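PDB 4NRH: CopN from Chlamydia pneumoniae, which probably acts as a type III secretion gatekeeper that, together with its bound chaperone, directs the secretion of translocator proteins. Local coordinates for residues L118-V132 with R149-L162. Residues are numbered along the deposited sequence; the frame is centred on the assembly and turned at random.
Sequences LNVSPSGLRSLYLEV and RYTYQDMAIVSSFL
Arg149 NH1 donates to Glu131 OE1 at 2.8 Å, and NH2 of the same guanidinium reaches OE2 at 3.0 Å, making an end-on, two-pronged salt bridge. Both oxygens lie close to the guanidinium plane, but NH1 comes in from above the carboxylate plane while NH2 meets OE2 on its syn side, though also tilted out of that plane. Glu131 is fully extended (chi1 177°, chi2 180°), which carries its carboxylate off helix 122-133 to the arginine, just before helix 152-172. This ion pair edges a helix-on-helix contact in an all-α fold: helices 122-133 and 152-172 are first and third of three successive helices, and their segments 122-132 and 152-162 cross at -64° with axes 10.7 Å apart. Helix 139-149 touches both, Met145 meeting Leu128 and Leu146 meeting Met155.

Inward from the salt bridge, Leu128 splits its branches. CD1 touches Arg149 NH1 obliquely, while CD2 is wedged among Val158 CG1 (3.6 Å), the Tyr150 hydroxyl and Leu162 CD2. The Tyr150 ring comes from the opposite direction to Leu128; Val158 CG2 sits over the centre of one of its faces, and Val120 CG2 lies at its edge.

The loop leading into helix 122-133 contributes Leu118. Its CD1 presses on Val158 CG2, and its CD2 nestles against Ile157 and the carboxylate of Asp154, where OD1 is nearest; the leucine runs alongside both in the opposite direction. Ser121 then caps the helix, its OG accepting from Gly124 N.

Farther along helix 152-172, Phe161 is turned toward Leu125, whose CD1 stands over the ring centre, 4.3 Å above its plane, and whose CB is 3.6 Å from CE2. That same CE2 comes within 3.2 Å of Leu125 O, a carbonyl already taking the helical bond from Tyr129 N. Next to it, Leu162 O lies in the plane of the Tyr129 ring, at its edge, 3.8 Å from Tyr129 CE1.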
ATOM      1  N   LEU A 118     -19.292   1.980  11.938  1.00 41.71           N
ATOM      2  CA  LEU A 118     -20.041   1.454  10.802  1.00 44.71           C
ATOM      3  C   LEU A 118     -21.462   1.057  11.187  1.00 45.59           C
ATOM      4  O   LEU A 118     -21.824   1.069  12.363  1.00 50.25           O
ATOM      5  CB  LEU A 118     -19.317   0.247  10.204  1.00 41.91           C
ATOM      6  CG  LEU A 118     -17.858   0.441   9.792  1.00 41.41           C
ATOM      7  CD1 LEU A 118     -17.212  -0.897   9.472  1.00 42.89           C
ATOM      8  CD2 LEU A 118     -17.759   1.386   8.604  1.00 44.69           C
ATOM      9  N   ASN A 119     -22.264   0.707  10.187  1.00 44.89           N
ATOM     10  CA  ASN A 119     -23.581   0.137  10.435  1.00 55.20           C
ATOM     11  C   ASN A 119     -23.504  -1.382  10.339  1.00 59.38           C
ATOM     12  O   ASN A 119     -24.307  -2.023   9.661  1.00 68.47           O
ATOM     13  CB  ASN A 119     -24.611   0.693   9.448  1.00 59.94           C
ATOM     14  CG  ASN A 119     -26.043   0.399   9.867  1.00 70.94           C
ATOM     15  OD1 ASN A 119     -26.338   0.251  11.054  1.00 66.63           O
ATOM     16  ND2 ASN A 119     -26.940   0.314   8.891  1.00 75.75           N
ATOM     17  N   VAL A 120     -22.517  -1.950  11.022  1.00 61.66           N
ATOM     18  CA  VAL A 120     -22.321  -3.391  11.052  1.00 53.50           C
ATOM     19  C   VAL A 120     -22.038  -3.812  12.493  1.00 46.95           C
ATOM     20  O   VAL A 120     -21.556  -3.012  13.295  1.00 46.66           O
ATOM     21  CB  VAL A 120     -21.166  -3.824  10.117  1.00 53.21           C
ATOM     22  CG1 VAL A 120     -19.831  -3.335  10.657  1.00 47.30           C
ATOM     23  CG2 VAL A 120     -21.147  -5.335   9.924  1.00 54.50           C
ATOM     24  N   SER A 121     -22.349  -5.062  12.826  1.00 40.92           N
ATOM     25  CA  SER A 121     -22.092  -5.578  14.163  1.00 43.22           C
ATOM     26  C   SER A 121     -20.626  -5.966  14.319  1.00 39.46           C
ATOM     27  O   SER A 121     -19.970  -6.318  13.338  1.00 30.46           O
ATOM     28  CB  SER A 121     -22.992  -6.782  14.452  1.00 48.34           C
ATOM     29  OG  SER A 121     -22.584  -7.913  13.700  1.00 50.99           O
ATOM     30  N   PRO A 122     -20.104  -5.896  15.556  1.00 43.64           N
ATOM     31  CA  PRO A 122     -18.736  -6.341  15.847  1.00 33.59           C
ATOM     32  C   PRO A 122     -18.506  -7.795  15.445  1.00 36.87           C
ATOM     33  O   PRO A 122     -17.424  -8.143  14.968  1.00 35.78           O
ATOM     34  CB  PRO A 122     -18.624  -6.166  17.364  1.00 32.27           C
ATOM     35  CG  PRO A 122     -19.615  -5.104  17.692  1.00 38.23           C
ATOM     36  CD  PRO A 122     -20.754  -5.302  16.738  1.00 39.45           C
ATOM     37  N   SER A 123     -19.520  -8.632  15.638  1.00 37.44           N
ATOM     38  CA  SER A 123     -19.422 -10.045  15.297  1.00 43.57           C
ATOM     39  C   SER A 123     -19.378 -10.220  13.785  1.00 38.15           C
ATOM     40  O   SER A 123     -18.764 -11.156  13.273  1.00 47.58           O
ATOM     41  CB  SER A 123     -20.595 -10.830  15.888  1.00 39.50           C
ATOM     42  OG  SER A 123     -21.832 -10.341  15.399  1.00 40.69           O
ATOM     43  N   GLY A 124     -20.045  -9.313  13.077  1.00 34.95           N
ATOM     44  CA  GLY A 124     -20.026  -9.301  11.627  1.00 34.53           C
ATOM     45  C   GLY A 124     -18.627  -9.058  11.102  1.00 29.86           C
ATOM     46  O   GLY A 124     -18.205  -9.670  10.120  1.00 38.42           O
ATOM     47  N   LEU A 125     -17.905  -8.158  11.760  1.00 35.57           N
ATOM     48  CA  LEU A 125     -16.526  -7.863  11.389  1.00 36.12           C
ATOM     49  C   LEU A 125     -15.603  -9.038  11.705  1.00 34.75           C
ATOM     50  O   LEU A 125     -14.696  -9.346  10.931  1.00 30.01           O
ATOM     51  CB  LEU A 125     -16.036  -6.598  12.099  1.00 37.57           C
ATOM     52  CG  LEU A 125     -16.638  -5.273  11.624  1.00 38.80           C
ATOM     53  CD1 LEU A 125     -15.978  -4.096  12.327  1.00 30.24           C
ATOM     54  CD2 LEU A 125     -16.510  -5.136  10.117  1.00 36.24           C
ATOM     55  N   ARG A 126     -15.837  -9.694  12.839  1.00 36.19           N
ATOM     56  CA  ARG A 126     -15.020 -10.839  13.233  1.00 32.33           C
ATOM     57  C   ARG A 126     -15.232 -12.011  12.283  1.00 36.60           C
ATOM     58  O   ARG A 126     -14.292 -12.739  11.961  1.00 37.88           O
ATOM     59  CB  ARG A 126     -15.331 -11.268  14.669  1.00 28.27           C
ATOM     60  CG  ARG A 126     -14.923 -10.254  15.718  1.00 37.05           C
ATOM     61  CD  ARG A 126     -14.983 -10.836  17.121  1.00 35.48           C
ATOM     62  NE  ARG A 126     -16.328 -11.244  17.517  1.00 37.46           N
ATOM     63  CZ  ARG A 126     -17.214 -10.437  18.092  1.00 43.59           C
ATOM     64  NH1 ARG A 126     -16.900  -9.170  18.330  1.00 40.50           N
ATOM     65  NH2 ARG A 126     -18.415 -10.892  18.424  1.00 41.63           N
ATOM     66  N   SER A 127     -16.472 -12.190  11.842  1.00 35.29           N
ATOM     67  CA  SER A 127     -16.789 -13.218  10.859  1.00 38.79           C
ATOM     68  C   SER A 127     -16.060 -12.948   9.544  1.00 39.34           C
ATOM     69  O   SER A 127     -15.503 -13.862   8.935  1.00 38.88           O
ATOM     70  CB  SER A 127     -18.299 -13.289  10.627  1.00 38.01           C
ATOM     71  OG  SER A 127     -18.617 -14.262   9.647  1.00 54.61           O
ATOM     72  N   LEU A 128     -16.073 -11.690   9.113  1.00 34.01           N
ATOM     73  CA  LEU A 128     -15.353 -11.285   7.910  1.00 34.55           C
ATOM     74  C   LEU A 128     -13.850 -11.516   8.031  1.00 30.09           C
ATOM     75  O   LEU A 128     -13.228 -12.073   7.126  1.00 25.18           O
ATOM     76  CB  LEU A 128     -15.621  -9.814   7.592  1.00 28.44           C
ATOM     77  CG  LEU A 128     -14.806  -9.275   6.414  1.00 39.35           C
ATOM     78  CD1 LEU A 128     -15.327  -9.836   5.099  1.00 38.79           C
ATOM     79  CD2 LEU A 128     -14.811  -7.759   6.398  1.00 33.75           C
ATOM     80  N   TYR A 129     -13.269 -11.078   9.147  1.00 28.67           N
ATOM     81  CA  TYR A 129     -11.841 -11.262   9.389  1.00 26.98           C
ATOM     82  C   TYR A 129     -11.452 -12.735   9.314  1.00 33.08           C
ATOM     83  O   TYR A 129     -10.450 -13.092   8.693  1.00 38.29           O
ATOM     84  CB  TYR A 129     -11.434 -10.687  10.748  1.00 27.58           C
ATOM     85  CG  TYR A 129      -9.958 -10.851  11.039  1.00 31.30           C
ATOM     86  CD1 TYR A 129      -9.028  -9.959  10.525  1.00 34.13           C
ATOM     87  CD2 TYR A 129      -9.495 -11.906  11.815  1.00 31.26           C
ATOM     88  CE1 TYR A 129      -7.679 -10.108  10.780  1.00 38.89           C
ATOM     89  CE2 TYR A 129      -8.148 -12.065  12.076  1.00 39.31           C
ATOM     90  CZ  TYR A 129      -7.244 -11.163  11.556  1.00 41.31           C
ATOM     91  OH  TYR A 129      -5.901 -11.314  11.813  1.00 46.59           O
ATOM     92  N   LEU A 130     -12.247 -13.582   9.960  1.00 34.08           N
ATOM     93  CA  LEU A 130     -12.012 -15.021   9.951  1.00 32.63           C
ATOM     94  C   LEU A 130     -12.072 -15.581   8.533  1.00 29.09           C
ATOM     95  O   LEU A 130     -11.265 -16.430   8.160  1.00 28.69           O
ATOM     96  CB  LEU A 130     -13.025 -15.736  10.850  1.00 32.98           C
ATOM     97  CG  LEU A 130     -12.507 -16.173  12.223  1.00 39.36           C
ATOM     98  CD1 LEU A 130     -11.760 -15.041  12.913  1.00 45.13           C
ATOM     99  CD2 LEU A 130     -13.647 -16.675  13.094  1.00 46.38           C
ATOM    100  N   GLU A 131     -13.037 -15.108   7.750  1.00 31.65           N
ATOM    101  CA  GLU A 131     -13.174 -15.542   6.362  1.00 41.74           C
ATOM    102  C   GLU A 131     -12.003 -15.076   5.498  1.00 36.24           C
ATOM    103  O   GLU A 131     -11.463 -15.845   4.703  1.00 34.69           O
ATOM    104  CB  GLU A 131     -14.490 -15.033   5.767  1.00 40.78           C
ATOM    105  CG  GLU A 131     -14.675 -15.391   4.300  1.00 44.89           C
ATOM    106  CD  GLU A 131     -15.986 -14.886   3.730  1.00 53.89           C
ATOM    107  OE1 GLU A 131     -16.752 -14.237   4.475  1.00 53.79           O
ATOM    108  OE2 GLU A 131     -16.251 -15.137   2.536  1.00 60.75           O
ATOM    109  N   VAL A 132     -11.618 -13.813   5.658  1.00 32.34           N
ATOM    110  CA  VAL A 132     -10.540 -13.225   4.867  1.00 31.09           C
ATOM    111  C   VAL A 132      -9.203 -13.907   5.140  1.00 37.70           C
ATOM    112  O   VAL A 132      -8.463 -14.247   4.215  1.00 43.72           O
ATOM    113  CB  VAL A 132     -10.402 -11.712   5.148  1.00 35.52           C
ATOM    114  CG1 VAL A 132      -9.085 -11.178   4.600  1.00 31.43           C
ATOM    115  CG2 VAL A 132     -11.578 -10.953   4.551  1.00 41.09           C
ATOM    116  N   ARG A 149     -21.060  -6.680   0.181  1.00 60.22           N
ATOM    117  CA  ARG A 149     -21.407  -6.507   1.587  1.00 51.72           C
ATOM    118  C   ARG A 149     -21.399  -5.057   2.067  1.00 50.12           C
ATOM    119  O   ARG A 149     -22.138  -4.705   2.987  1.00 49.41           O
ATOM    120  CB  ARG A 149     -20.456  -7.336   2.451  1.00 48.72           C
ATOM    121  CG  ARG A 149     -20.556  -8.830   2.191  1.00 55.93           C
ATOM    122  CD  ARG A 149     -19.430  -9.601   2.856  1.00 65.39           C
ATOM    123  NE  ARG A 149     -19.059 -10.779   2.075  1.00 68.41           N
ATOM    124  CZ  ARG A 149     -18.337 -11.789   2.546  1.00 64.90           C
ATOM    125  NH1 ARG A 149     -17.905 -11.764   3.799  1.00 60.75           N
ATOM    126  NH2 ARG A 149     -18.047 -12.821   1.765  1.00 66.24           N
ATOM    127  N   TYR A 150     -20.571  -4.217   1.454  1.00 45.61           N
ATOM    128  CA  TYR A 150     -20.385  -2.861   1.962  1.00 39.36           C
ATOM    129  C   TYR A 150     -20.467  -1.781   0.893  1.00 40.61           C
ATOM    130  O   TYR A 150     -20.220  -2.031  -0.287  1.00 36.72           O
ATOM    131  CB  TYR A 150     -19.032  -2.746   2.669  1.00 39.11           C
ATOM    132  CG  TYR A 150     -18.830  -3.744   3.782  1.00 35.05           C
ATOM    133  CD1 TYR A 150     -19.402  -3.543   5.030  1.00 34.92           C
ATOM    134  CD2 TYR A 150     -18.064  -4.885   3.587  1.00 35.13           C
ATOM    135  CE1 TYR A 150     -19.221  -4.453   6.055  1.00 37.30           C
ATOM    136  CE2 TYR A 150     -17.876  -5.802   4.605  1.00 47.57           C
ATOM    137  CZ  TYR A 150     -18.458  -5.581   5.837  1.00 41.57           C
ATOM    138  OH  TYR A 150     -18.276  -6.489   6.854  1.00 54.04           O
ATOM    139  N   THR A 151     -20.818  -0.574   1.326  1.00 39.28           N
ATOM    140  CA  THR A 151     -20.677   0.604   0.486  1.00 35.42           C
ATOM    141  C   THR A 151     -19.188   0.881   0.325  1.00 37.51           C
ATOM    142  O   THR A 151     -18.382   0.461   1.155  1.00 31.67           O
ATOM    143  CB  THR A 151     -21.374   1.834   1.089  1.00 36.78           C
ATOM    144  OG1 THR A 151     -20.792   2.137   2.363  1.00 36.22           O
ATOM    145  CG2 THR A 151     -22.867   1.576   1.261  1.00 41.55           C
ATOM    146  N   TYR A 152     -18.821   1.591  -0.736  1.00 44.85           N
ATOM    147  CA  TYR A 152     -17.419   1.883  -1.002  1.00 41.22           C
ATOM    148  C   TYR A 152     -16.780   2.756   0.079  1.00 41.01           C
ATOM    149  O   TYR A 152     -15.615   2.559   0.422  1.00 46.86           O
ATOM    150  CB  TYR A 152     -17.267   2.530  -2.381  1.00 46.78           C
ATOM    151  CG  TYR A 152     -17.446   1.534  -3.505  1.00 42.25           C
ATOM    152  CD1 TYR A 152     -16.403   0.703  -3.888  1.00 47.17           C
ATOM    153  CD2 TYR A 152     -18.661   1.408  -4.167  1.00 45.33           C
ATOM    154  CE1 TYR A 152     -16.558  -0.219  -4.904  1.00 41.58           C
ATOM    155  CE2 TYR A 152     -18.827   0.487  -5.188  1.00 46.62           C
ATOM    156  CZ  TYR A 152     -17.770  -0.322  -5.551  1.00 44.73           C
ATOM    157  OH  TYR A 152     -17.923  -1.240  -6.564  1.00 50.55           O
ATOM    158  N   GLN A 153     -17.530   3.715   0.616  1.00 46.79           N
ATOM    159  CA  GLN A 153     -16.991   4.579   1.664  1.00 50.60           C
ATOM    160  C   GLN A 153     -16.740   3.807   2.961  1.00 53.03           C
ATOM    161  O   GLN A 153     -15.847   4.157   3.735  1.00 69.10           O
ATOM    162  CB  GLN A 153     -17.917   5.769   1.938  1.00 55.26           C
ATOM    163  CG  GLN A 153     -19.316   5.408   2.400  1.00 71.97           C
ATOM    164  CD  GLN A 153     -20.127   6.632   2.778  1.00 85.84           C
ATOM    165  OE1 GLN A 153     -19.750   7.387   3.675  1.00 89.86           O
ATOM    166  NE2 GLN A 153     -21.244   6.839   2.094  1.00 90.24           N
ATOM    167  N   ASP A 154     -17.525   2.761   3.198  1.00 43.29           N
ATOM    168  CA  ASP A 154     -17.326   1.913   4.371  1.00 37.31           C
ATOM    169  C   ASP A 154     -16.129   0.983   4.205  1.00 37.26           C
ATOM    170  O   ASP A 154     -15.526   0.564   5.191  1.00 38.73           O
ATOM    171  CB  ASP A 154     -18.583   1.088   4.664  1.00 36.56           C
ATOM    172  CG  ASP A 154     -19.658   1.894   5.366  1.00 46.84           C
ATOM    173  OD1 ASP A 154     -19.358   3.020   5.815  1.00 51.52           O
ATOM    174  OD2 ASP A 154     -20.800   1.398   5.476  1.00 40.48           O
ATOM    175  N   MET A 155     -15.789   0.668   2.958  1.00 35.31           N
ATOM    176  CA  MET A 155     -14.725  -0.291   2.667  1.00 31.01           C
ATOM    177  C   MET A 155     -13.368   0.148   3.209  1.00 37.19           C
ATOM    178  O   MET A 155     -12.550  -0.687   3.597  1.00 38.30           O
ATOM    179  CB  MET A 155     -14.617  -0.525   1.160  1.00 35.75           C
ATOM    180  CG  MET A 155     -15.789  -1.275   0.556  1.00 40.54           C
ATOM    181  SD  MET A 155     -15.536  -1.637  -1.191  1.00 45.12           S
ATOM    182  CE  MET A 155     -17.209  -2.019  -1.701  1.00 52.93           C
ATOM    183  N   ALA A 156     -13.134   1.456   3.232  1.00 33.73           N
ATOM    184  CA  ALA A 156     -11.874   1.998   3.731  1.00 32.49           C
ATOM    185  C   ALA A 156     -11.673   1.661   5.206  1.00 35.90           C
ATOM    186  O   ALA A 156     -10.610   1.184   5.602  1.00 38.56           O
ATOM    187  CB  ALA A 156     -11.825   3.502   3.517  1.00 32.21           C
ATOM    188  N   ILE A 157     -12.699   1.911   6.012  1.00 37.54           N
ATOM    189  CA  ILE A 157     -12.659   1.589   7.433  1.00 43.02           C
ATOM    190  C   ILE A 157     -12.544   0.079   7.641  1.00 41.61           C
ATOM    191  O   ILE A 157     -11.776  -0.385   8.485  1.00 38.70           O
ATOM    192  CB  ILE A 157     -13.907   2.124   8.163  1.00 42.96           C
ATOM    193  CG1 ILE A 157     -13.894   3.653   8.179  1.00 48.52           C
ATOM    194  CG2 ILE A 157     -13.979   1.583   9.583  1.00 42.27           C
ATOM    195  CD1 ILE A 157     -15.162   4.267   8.729  1.00 60.82           C
ATOM    196  N   VAL A 158     -13.305  -0.680   6.857  1.00 34.84           N
ATOM    197  CA  VAL A 158     -13.273  -2.136   6.925  1.00 34.59           C
ATOM    198  C   VAL A 158     -11.882  -2.674   6.590  1.00 34.86           C
ATOM    199  O   VAL A 158     -11.384  -3.589   7.247  1.00 37.82           O
ATOM    200  CB  VAL A 158     -14.310  -2.765   5.972  1.00 39.96           C
ATOM    201  CG1 VAL A 158     -14.159  -4.274   5.934  1.00 44.68           C
ATOM    202  CG2 VAL A 158     -15.724  -2.376   6.387  1.00 38.25           C
ATOM    203  N   SER A 159     -11.254  -2.091   5.573  1.00 27.72           N
ATOM    204  CA  SER A 159      -9.908  -2.484   5.175  1.00 28.20           C
ATOM    205  C   SER A 159      -8.906  -2.213   6.294  1.00 33.62           C
ATOM    206  O   SER A 159      -7.980  -2.995   6.514  1.00 37.30           O
ATOM    207  CB  SER A 159      -9.484  -1.750   3.901  1.00 31.97           C
ATOM    208  OG  SER A 159      -9.294  -0.368   4.151  1.00 35.55           O
ATOM    209  N   SER A 160      -9.097  -1.100   6.996  1.00 27.54           N
ATOM    210  CA  SER A 160      -8.235  -0.744   8.118  1.00 26.84           C
ATOM    211  C   SER A 160      -8.412  -1.718   9.280  1.00 30.35           C
ATOM    212  O   SER A 160      -7.447  -2.060   9.964  1.00 30.74           O
ATOM    213  CB  SER A 160      -8.517   0.687   8.581  1.00 28.83           C
ATOM    214  OG  SER A 160      -8.186   1.623   7.571  1.00 45.86           O
ATOM    215  N   PHE A 161      -9.649  -2.151   9.507  1.00 35.60           N
ATOM    216  CA  PHE A 161      -9.929  -3.160  10.524  1.00 32.67           C
ATOM    217  C   PHE A 161      -9.193  -4.458  10.214  1.00 29.97           C
ATOM    218  O   PHE A 161      -8.630  -5.091  11.105  1.00 33.52           O
ATOM    219  CB  PHE A 161     -11.430  -3.428  10.639  1.00 29.23           C
ATOM    220  CG  PHE A 161     -11.757  -4.692  11.380  1.00 26.44           C
ATOM    221  CD1 PHE A 161     -11.539  -4.783  12.745  1.00 30.26           C
ATOM    222  CD2 PHE A 161     -12.273  -5.791  10.715  1.00 29.49           C
ATOM    223  CE1 PHE A 161     -11.832  -5.946  13.432  1.00 38.24           C
ATOM    224  CE2 PHE A 161     -12.569  -6.957  11.396  1.00 26.04           C
ATOM    225  CZ  PHE A 161     -12.349  -7.033  12.757  1.00 27.99           C
ATOM    226  N   LEU A 162      -9.213  -4.846   8.942  1.00 30.09           N
ATOM    227  CA  LEU A 162      -8.549  -6.062   8.491  1.00 26.70           C
ATOM    228  C   LEU A 162      -7.044  -5.979   8.730  1.00 33.25           C
ATOM    229  O   LEU A 162      -6.427  -6.941   9.186  1.00 35.22           O
ATOM    230  CB  LEU A 162      -8.835  -6.309   7.009  1.00 24.50           C
ATOM    231  CG  LEU A 162     -10.274  -6.680   6.647  1.00 30.99           C
ATOM    232  CD1 LEU A 162     -10.408  -6.921   5.149  1.00 28.68           C
ATOM    233  CD2 LEU A 162     -10.739  -7.897   7.434  1.00 24.83           C
TER